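Capsid protein (Infectious hypodermal and hematopoietic necrosis virus, PDB 3N7X) forms the icosahedral shell of a shrimp-infecting densovirus, sixty copies assembling into a capsid built on a beta-barrel fold. Local coordinates at residues A[65-77]-A[261-273]. Numbering follows the deposited sequence.
Sequences NFDGKNLYCLPLH and WQQIFMRMSPIKG
With F66 CG turned anti to its carbonyl carbon (chi1 -61°), the phenyl ring presents a face to P270, whose CB sits 3.6 Å from the ring centroid in a CH-pi contact almost on the normal. The edge of the same ring meets I271 O and K272 CG, and a water joins F66 O to K272 NZ. A different torsion serves C73: its SG, anti to the backbone N (chi1 173°), lies obliquely to the F265 ring in a sulfur-aromatic contact, 3.7 Å from F265 CE1.

C73 and F265 are the non-hydrogen-bonded pair at the middle of a short antiparallel ladder, a worked example of how backbone pairing sets which residues share a face: these two take one, Y72, M266, L74 and I264 the other. Y72 and M266 form a hydrogen-bonded pair, Y72 N to M266 O and M266 N to Y72 O both being 2.8 Å; L74 N adds a 3.1 Å bond to I264 O. Bent at chi2 and chi3, M266 brings CE within 3.9 Å of Y72 CB. L71 CD2 lies against the aliphatic chain of R267, whose guanidinium has P270 CG over one face, reaches E150 in a salt bridge and, by a hydrogen bond to calcium-binding Y55 of a second subunit, ties the strand pair to a subunit interface. At the far end, W261 CZ3 comes 3.5 Å from H77 CD2, the rings inclined at 49°.

In the antiparallel sheet, strand 70-74 is flanked by 264-268 and 179-182, while 149-153 borders 264-268 beyond; side chains of L76, H77, W261 and I264 pack on strand 208-214 of the other sheet.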
ATOM      1  N   ASN A  65      14.433-107.872  32.922  1.00 30.06           N
ATOM      2  CA  ASN A  65      14.447-107.262  31.601  1.00 30.01           C
ATOM      3  C   ASN A  65      13.389-106.182  31.476  1.00 29.15           C
ATOM      4  O   ASN A  65      12.309-106.290  32.057  1.00 29.13           O
ATOM      5  CB  ASN A  65      14.231-108.322  30.526  1.00 32.76           C
ATOM      6  CG  ASN A  65      15.413-109.257  30.397  1.00 35.73           C
ATOM      7  OD1 ASN A  65      16.442-109.063  31.048  1.00 36.69           O
ATOM      8  ND2 ASN A  65      15.280-110.273  29.549  1.00 36.21           N
ATOM      9  N   PHE A  66      13.703-105.139  30.713  1.00 26.55           N
ATOM     10  CA  PHE A  66      12.773-104.039  30.519  1.00 25.04           C
ATOM     11  C   PHE A  66      11.441-104.515  29.968  1.00 25.47           C
ATOM     12  O   PHE A  66      11.389-105.439  29.158  1.00 26.79           O
ATOM     13  CB  PHE A  66      13.324-103.009  29.525  1.00 23.23           C
ATOM     14  CG  PHE A  66      14.605-102.352  29.950  1.00 22.16           C
ATOM     15  CD1 PHE A  66      14.800-101.939  31.267  1.00 21.46           C
ATOM     16  CD2 PHE A  66      15.598-102.083  29.009  1.00 20.02           C
ATOM     17  CE1 PHE A  66      15.963-101.262  31.641  1.00 19.64           C
ATOM     18  CE2 PHE A  66      16.766-101.405  29.371  1.00 18.94           C
ATOM     19  CZ  PHE A  66      16.948-100.993  30.686  1.00 18.76           C
ATOM     20  N   ASP A  67      10.367-103.874  30.411  1.00 25.62           N
ATOM     21  CA  ASP A  67       9.026-104.158  29.906  1.00 25.98           C
ATOM     22  C   ASP A  67       8.259-102.840  29.995  1.00 24.59           C
ATOM     23  O   ASP A  67       8.814-101.828  30.423  1.00 23.88           O
ATOM     24  CB  ASP A  67       8.321-105.261  30.715  1.00 28.13           C
ATOM     25  CG  ASP A  67       8.038-104.859  32.150  1.00 31.60           C
ATOM     26  OD1 ASP A  67       7.499-103.750  32.387  1.00 34.12           O
ATOM     27  OD2 ASP A  67       8.343-105.672  33.047  1.00 33.27           O
ATOM     28  N   GLY A  68       6.999-102.839  29.584  1.00 23.59           N
ATOM     29  CA  GLY A  68       6.223-101.615  29.649  1.00 22.95           C
ATOM     30  C   GLY A  68       5.010-101.783  30.539  1.00 23.07           C
ATOM     31  O   GLY A  68       3.941-101.251  30.246  1.00 23.84           O
ATOM     32  N   LYS A  69       5.180-102.506  31.639  1.00 22.37           N
ATOM     33  CA  LYS A  69       4.077-102.771  32.556  1.00 22.81           C
ATOM     34  C   LYS A  69       3.832-101.727  33.648  1.00 21.82           C
ATOM     35  O   LYS A  69       2.683-101.493  34.029  1.00 20.26           O
ATOM     36  CB  LYS A  69       4.281-104.137  33.209  1.00 22.33           C
ATOM     37  CG  LYS A  69       4.403-105.277  32.222  1.00 24.69           C
ATOM     38  CD  LYS A  69       4.700-106.589  32.937  1.00 25.77           C
ATOM     39  CE  LYS A  69       4.767-107.750  31.960  1.00 27.73           C
ATOM     40  NZ  LYS A  69       5.168-109.017  32.633  1.00 29.35           N
ATOM     41  N   ASN A  70       4.897-101.110  34.156  1.00 21.20           N
ATOM     42  CA  ASN A  70       4.740-100.129  35.224  1.00 21.41           C
ATOM     43  C   ASN A  70       5.404 -98.782  34.994  1.00 21.72           C
ATOM     44  O   ASN A  70       6.316 -98.644  34.179  1.00 23.27           O
ATOM     45  CB  ASN A  70       5.263-100.688  36.551  1.00 21.94           C
ATOM     46  CG  ASN A  70       4.639-102.014  36.914  1.00 22.55           C
ATOM     47  OD1 ASN A  70       5.133-103.067  36.517  1.00 23.08           O
ATOM     48  ND2 ASN A  70       3.539-101.972  37.661  1.00 21.47           N
ATOM     49  N   LEU A  71       4.930 -97.794  35.744  1.00 21.36           N
ATOM     50  CA  LEU A  71       5.454 -96.436  35.702  1.00 20.30           C
ATOM     51  C   LEU A  71       5.274 -95.866  37.100  1.00 20.44           C
ATOM     52  O   LEU A  71       4.359 -96.266  37.823  1.00 20.08           O
ATOM     53  CB  LEU A  71       4.674 -95.578  34.699  1.00 18.43           C
ATOM     54  CG  LEU A  71       4.837 -95.884  33.205  1.00 18.93           C
ATOM     55  CD1 LEU A  71       3.874 -95.023  32.391  1.00 17.08           C
ATOM     56  CD2 LEU A  71       6.278 -95.629  32.782  1.00 16.06           C
ATOM     57  N   TYR A  72       6.155 -94.956  37.498  1.00 20.67           N
ATOM     58  CA  TYR A  72       6.015 -94.342  38.806  1.00 20.82           C
ATOM     59  C   TYR A  72       4.922 -93.309  38.649  1.00 21.76           C
ATOM     60  O   TYR A  72       4.822 -92.657  37.611  1.00 23.03           O
ATOM     61  CB  TYR A  72       7.297 -93.637  39.237  1.00 20.68           C
ATOM     62  CG  TYR A  72       8.452 -94.558  39.510  1.00 22.77           C
ATOM     63  CD1 TYR A  72       9.310 -94.956  38.487  1.00 22.37           C
ATOM     64  CD2 TYR A  72       8.701 -95.026  40.802  1.00 23.07           C
ATOM     65  CE1 TYR A  72      10.392 -95.796  38.743  1.00 24.49           C
ATOM     66  CE2 TYR A  72       9.776 -95.864  41.069  1.00 23.42           C
ATOM     67  CZ  TYR A  72      10.618 -96.246  40.038  1.00 25.39           C
ATOM     68  OH  TYR A  72      11.687 -97.076  40.302  1.00 26.28           O
ATOM     69  N   CYS A  73       4.096 -93.162  39.675  1.00 22.22           N
ATOM     70  CA  CYS A  73       3.020 -92.192  39.624  1.00 23.26           C
ATOM     71  C   CYS A  73       3.194 -91.137  40.706  1.00 23.14           C
ATOM     72  O   CYS A  73       3.591 -91.452  41.827  1.00 24.74           O
ATOM     73  CB  CYS A  73       1.671 -92.895  39.800  1.00 23.56           C
ATOM     74  SG  CYS A  73       0.255 -91.771  39.949  1.00 27.93           S
ATOM     75  N   LEU A  74       2.922 -89.883  40.362  1.00 22.88           N
ATOM     76  CA  LEU A  74       3.004 -88.796  41.328  1.00 23.57           C
ATOM     77  C   LEU A  74       1.631 -88.137  41.361  1.00 23.83           C
ATOM     78  O   LEU A  74       1.303 -87.311  40.508  1.00 25.60           O
ATOM     79  CB  LEU A  74       4.070 -87.773  40.929  1.00 22.75           C
ATOM     80  CG  LEU A  74       4.139 -86.535  41.838  1.00 24.10           C
ATOM     81  CD1 LEU A  74       4.231 -86.947  43.298  1.00 22.95           C
ATOM     82  CD2 LEU A  74       5.337 -85.690  41.454  1.00 22.30           C
ATOM     83  N   PRO A  75       0.801 -88.509  42.344  1.00 23.08           N
ATOM     84  CA  PRO A  75      -0.551 -87.966  42.497  1.00 22.51           C
ATOM     85  C   PRO A  75      -0.587 -86.585  43.150  1.00 22.35           C
ATOM     86  O   PRO A  75      -0.853 -86.461  44.345  1.00 22.96           O
ATOM     87  CB  PRO A  75      -1.240 -89.030  43.340  1.00 21.20           C
ATOM     88  CG  PRO A  75      -0.146 -89.442  44.271  1.00 21.69           C
ATOM     89  CD  PRO A  75       1.075 -89.539  43.365  1.00 22.00           C
ATOM     90  N   LEU A  76      -0.328 -85.553  42.353  1.00 22.18           N
ATOM     91  CA  LEU A  76      -0.321 -84.178  42.843  1.00 23.57           C
ATOM     92  C   LEU A  76      -1.647 -83.730  43.415  1.00 23.03           C
ATOM     93  O   LEU A  76      -1.700 -82.752  44.151  1.00 23.53           O
ATOM     94  CB  LEU A  76       0.045 -83.212  41.726  1.00 27.05           C
ATOM     95  CG  LEU A  76       1.388 -83.444  41.061  1.00 30.88           C
ATOM     96  CD1 LEU A  76       1.663 -82.311  40.101  1.00 33.39           C
ATOM     97  CD2 LEU A  76       2.466 -83.521  42.125  1.00 32.67           C
ATOM     98  N   HIS A  77      -2.718 -84.429  43.060  1.00 21.83           N
ATOM     99  CA  HIS A  77      -4.044 -84.071  43.541  1.00 22.23           C
ATOM    100  C   HIS A  77      -4.343 -84.579  44.952  1.00 21.69           C
ATOM    101  O   HIS A  77      -5.383 -84.245  45.524  1.00 22.59           O
ATOM    102  CB  HIS A  77      -5.108 -84.593  42.572  1.00 21.83           C
ATOM    103  CG  HIS A  77      -4.979 -86.052  42.272  1.00 22.40           C
ATOM    104  ND1 HIS A  77      -6.052 -86.919  42.314  1.00 23.38           N
ATOM    105  CD2 HIS A  77      -3.904 -86.801  41.928  1.00 20.98           C
ATOM    106  CE1 HIS A  77      -5.642 -88.138  42.011  1.00 23.34           C
ATOM    107  NE2 HIS A  77      -4.343 -88.093  41.773  1.00 23.24           N
ATOM    108  N   TRP A 261      -7.819 -82.858  34.378  1.00 32.90           N
ATOM    109  CA  TRP A 261      -6.489 -82.675  34.924  1.00 32.19           C
ATOM    110  C   TRP A 261      -5.818 -84.042  34.987  1.00 31.94           C
ATOM    111  O   TRP A 261      -6.422 -85.024  35.429  1.00 31.08           O
ATOM    112  CB  TRP A 261      -6.586 -82.068  36.320  1.00 32.22           C
ATOM    113  CG  TRP A 261      -5.270 -81.913  36.976  1.00 33.84           C
ATOM    114  CD1 TRP A 261      -4.425 -80.844  36.888  1.00 33.50           C
ATOM    115  CD2 TRP A 261      -4.602 -82.893  37.775  1.00 34.49           C
ATOM    116  NE1 TRP A 261      -3.266 -81.099  37.585  1.00 35.35           N
ATOM    117  CE2 TRP A 261      -3.348 -82.351  38.139  1.00 34.46           C
ATOM    118  CE3 TRP A 261      -4.940 -84.181  38.218  1.00 32.94           C
ATOM    119  CZ2 TRP A 261      -2.428 -83.054  38.926  1.00 33.39           C
ATOM    120  CZ3 TRP A 261      -4.025 -84.881  39.000  1.00 33.20           C
ATOM    121  CH2 TRP A 261      -2.783 -84.314  39.347  1.00 33.83           C
ATOM    122  N   GLN A 262      -4.565 -84.098  34.551  1.00 31.61           N
ATOM    123  CA  GLN A 262      -3.812 -85.348  34.524  1.00 31.89           C
ATOM    124  C   GLN A 262      -2.652 -85.399  35.511  1.00 31.10           C
ATOM    125  O   GLN A 262      -1.916 -84.419  35.662  1.00 32.33           O
ATOM    126  CB  GLN A 262      -3.253 -85.575  33.116  1.00 32.78           C
ATOM    127  CG  GLN A 262      -4.310 -85.607  32.041  1.00 34.21           C
ATOM    128  CD  GLN A 262      -5.233 -86.784  32.201  1.00 35.55           C
ATOM    129  OE1 GLN A 262      -6.409 -86.712  31.856  1.00 39.21           O
ATOM    130  NE2 GLN A 262      -4.705 -87.886  32.721  1.00 35.08           N
ATOM    131  N   GLN A 263      -2.494 -86.537  36.184  1.00 29.39           N
ATOM    132  CA  GLN A 263      -1.373 -86.710  37.100  1.00 28.11           C
ATOM    133  C   GLN A 263      -0.260 -87.239  36.204  1.00 26.97           C
ATOM    134  O   GLN A 263      -0.517 -87.626  35.062  1.00 26.22           O
ATOM    135  CB  GLN A 263      -1.689 -87.712  38.226  1.00 27.96           C
ATOM    136  CG  GLN A 263      -2.141 -89.097  37.779  1.00 26.59           C
ATOM    137  CD  GLN A 263      -3.656 -89.229  37.696  1.00 27.75           C
ATOM    138  OE1 GLN A 263      -4.303 -88.610  36.851  1.00 28.07           O
ATOM    139  NE2 GLN A 263      -4.226 -90.037  38.582  1.00 25.86           N
ATOM    140  N   ILE A 264       0.971 -87.261  36.694  1.00 26.19           N
ATOM    141  CA  ILE A 264       2.062 -87.726  35.852  1.00 25.23           C
ATOM    142  C   ILE A 264       2.585 -89.116  36.178  1.00 24.56           C
ATOM    143  O   ILE A 264       2.435 -89.609  37.293  1.00 24.57           O
ATOM    144  CB  ILE A 264       3.233 -86.730  35.884  1.00 24.88           C
ATOM    145  CG1 ILE A 264       3.739 -86.566  37.313  1.00 24.18           C
ATOM    146  CG2 ILE A 264       2.780 -85.386  35.342  1.00 23.59           C
ATOM    147  CD1 ILE A 264       4.897 -85.607  37.424  1.00 25.28           C
ATOM    148  N   PHE A 265       3.192 -89.737  35.172  1.00 23.94           N
ATOM    149  CA  PHE A 265       3.772 -91.066  35.285  1.00 24.86           C
ATOM    150  C   PHE A 265       5.201 -90.958  34.771  1.00 26.09           C
ATOM    151  O   PHE A 265       5.462 -90.215  33.826  1.00 27.20           O
ATOM    152  CB  PHE A 265       2.962 -92.049  34.446  1.00 24.69           C
ATOM    153  CG  PHE A 265       1.558 -92.236  34.943  1.00 24.86           C
ATOM    154  CD1 PHE A 265       1.293 -93.085  36.012  1.00 25.57           C
ATOM    155  CD2 PHE A 265       0.504 -91.531  34.370  1.00 25.58           C
ATOM    156  CE1 PHE A 265      -0.006 -93.228  36.509  1.00 24.59           C
ATOM    157  CE2 PHE A 265      -0.794 -91.666  34.857  1.00 24.89           C
ATOM    158  CZ  PHE A 265      -1.048 -92.518  35.929  1.00 25.30           C
ATOM    159  N   MET A 266       6.128 -91.686  35.388  1.00 26.55           N
ATOM    160  CA  MET A 266       7.527 -91.593  34.982  1.00 26.14           C
ATOM    161  C   MET A 266       8.293 -92.897  35.017  1.00 24.82           C
ATOM    162  O   MET A 266       7.818 -93.903  35.537  1.00 25.77           O
ATOM    163  CB  MET A 266       8.270 -90.613  35.888  1.00 27.68           C
ATOM    164  CG  MET A 266       7.610 -89.272  36.046  1.00 33.08           C
ATOM    165  SD  MET A 266       7.757 -88.707  37.749  1.00 36.70           S
ATOM    166  CE  MET A 266       6.614 -89.848  38.537  1.00 33.05           C
ATOM    167  N   ARG A 267       9.501 -92.838  34.466  1.00 23.43           N
ATOM    168  CA  ARG A 267      10.437 -93.953  34.434  1.00 22.24           C
ATOM    169  C   ARG A 267      11.706 -93.449  33.772  1.00 21.74           C
ATOM    170  O   ARG A 267      11.648 -92.673  32.817  1.00 21.34           O
ATOM    171  CB  ARG A 267       9.887 -95.140  33.634  1.00 20.33           C
ATOM    172  CG  ARG A 267      10.006 -95.008  32.125  1.00 19.41           C
ATOM    173  CD  ARG A 267       9.617 -96.305  31.434  1.00 18.35           C
ATOM    174  NE  ARG A 267       9.717 -96.198  29.983  1.00 19.97           N
ATOM    175  CZ  ARG A 267       9.457 -97.190  29.137  1.00 19.89           C
ATOM    176  NH1 ARG A 267       9.075 -98.375  29.594  1.00 20.33           N
ATOM    177  NH2 ARG A 267       9.579 -96.996  27.831  1.00 19.19           N
ATOM    178  N   MET A 268      12.854 -93.854  34.295  1.00 21.74           N
ATOM    179  CA  MET A 268      14.108 -93.452  33.684  1.00 22.96           C
ATOM    180  C   MET A 268      14.032 -94.127  32.317  1.00 23.45           C
ATOM    181  O   MET A 268      13.552 -95.258  32.213  1.00 24.30           O
ATOM    182  CB  MET A 268      15.286 -93.990  34.500  1.00 23.29           C
ATOM    183  CG  MET A 268      16.655 -93.521  34.031  1.00 28.26           C
ATOM    184  SD  MET A 268      17.124 -91.804  34.435  1.00 29.99           S
ATOM    185  CE  MET A 268      15.664 -91.193  35.141  1.00 31.87           C
ATOM    186  N   SER A 269      14.463 -93.441  31.265  1.00 22.90           N
ATOM    187  CA  SER A 269      14.398 -94.024  29.929  1.00 22.22           C
ATOM    188  C   SER A 269      15.208 -95.324  29.871  1.00 21.62           C
ATOM    189  O   SER A 269      16.412 -95.333  30.131  1.00 21.87           O
ATOM    190  CB  SER A 269      14.912 -93.020  28.895  1.00 20.83           C
ATOM    191  OG  SER A 269      14.528 -93.409  27.590  1.00 22.05           O
ATOM    192  N   PRO A 270      14.549 -96.446  29.539  1.00 20.93           N
ATOM    193  CA  PRO A 270      15.199 -97.759  29.452  1.00 20.29           C
ATOM    194  C   PRO A 270      16.112 -97.892  28.237  1.00 20.54           C
ATOM    195  O   PRO A 270      15.643 -98.057  27.114  1.00 21.95           O
ATOM    196  CB  PRO A 270      14.015 -98.715  29.399  1.00 19.23           C
ATOM    197  CG  PRO A 270      13.006 -97.929  28.618  1.00 20.61           C
ATOM    198  CD  PRO A 270      13.111 -96.547  29.228  1.00 20.09           C
ATOM    199  N   ILE A 271      17.418 -97.840  28.474  1.00 20.63           N
ATOM    200  CA  ILE A 271      18.397 -97.921  27.396  1.00 21.43           C
ATOM    201  C   ILE A 271      18.873 -99.327  27.019  1.00 22.47           C
ATOM    202  O   ILE A 271      19.494-100.018  27.827  1.00 22.27           O
ATOM    203  CB  ILE A 271      19.658 -97.096  27.740  1.00 21.75           C
ATOM    204  CG1 ILE A 271      19.257 -95.703  28.225  1.00 21.36           C
ATOM    205  CG2 ILE A 271      20.565 -96.995  26.520  1.00 19.15           C
ATOM    206  CD1 ILE A 271      18.460 -94.909  27.224  1.00 19.29           C
ATOM    207  N   LYS A 272      18.581 -99.734  25.787  1.00 22.80           N
ATOM    208  CA  LYS A 272      19.016-101.028  25.264  1.00 23.82           C
ATOM    209  C   LYS A 272      20.103-100.735  24.241  1.00 24.21           C
ATOM    210  O   LYS A 272      20.021 -99.745  23.519  1.00 25.14           O
ATOM    211  CB  LYS A 272      17.884-101.761  24.543  1.00 24.21           C
ATOM    212  CG  LYS A 272      16.954-102.535  25.435  1.00 26.67           C
ATOM    213  CD  LYS A 272      16.047-103.427  24.603  1.00 26.09           C
ATOM    214  CE  LYS A 272      15.030-104.136  25.484  1.00 30.15           C
ATOM    215  NZ  LYS A 272      14.079-105.001  24.719  1.00 33.07           N
ATOM    216  N   GLY A 273      21.114-101.594  24.175  1.00 23.99           N
ATOM    217  CA  GLY A 273      22.181-101.397  23.211  1.00 23.09           C
ATOM    218  C   GLY A 273      21.827-102.098  21.913  1.00 23.17           C
ATOM    219  O   GLY A 273      20.839-102.828  21.862  1.00 22.95           O
TER
HETATM  220  O   HOH W   1      13.452-106.300  27.483  1.00 25.08           O
HETATM  221  O   HOH W   2      -3.302 -91.252  41.284  1.00 25.79           O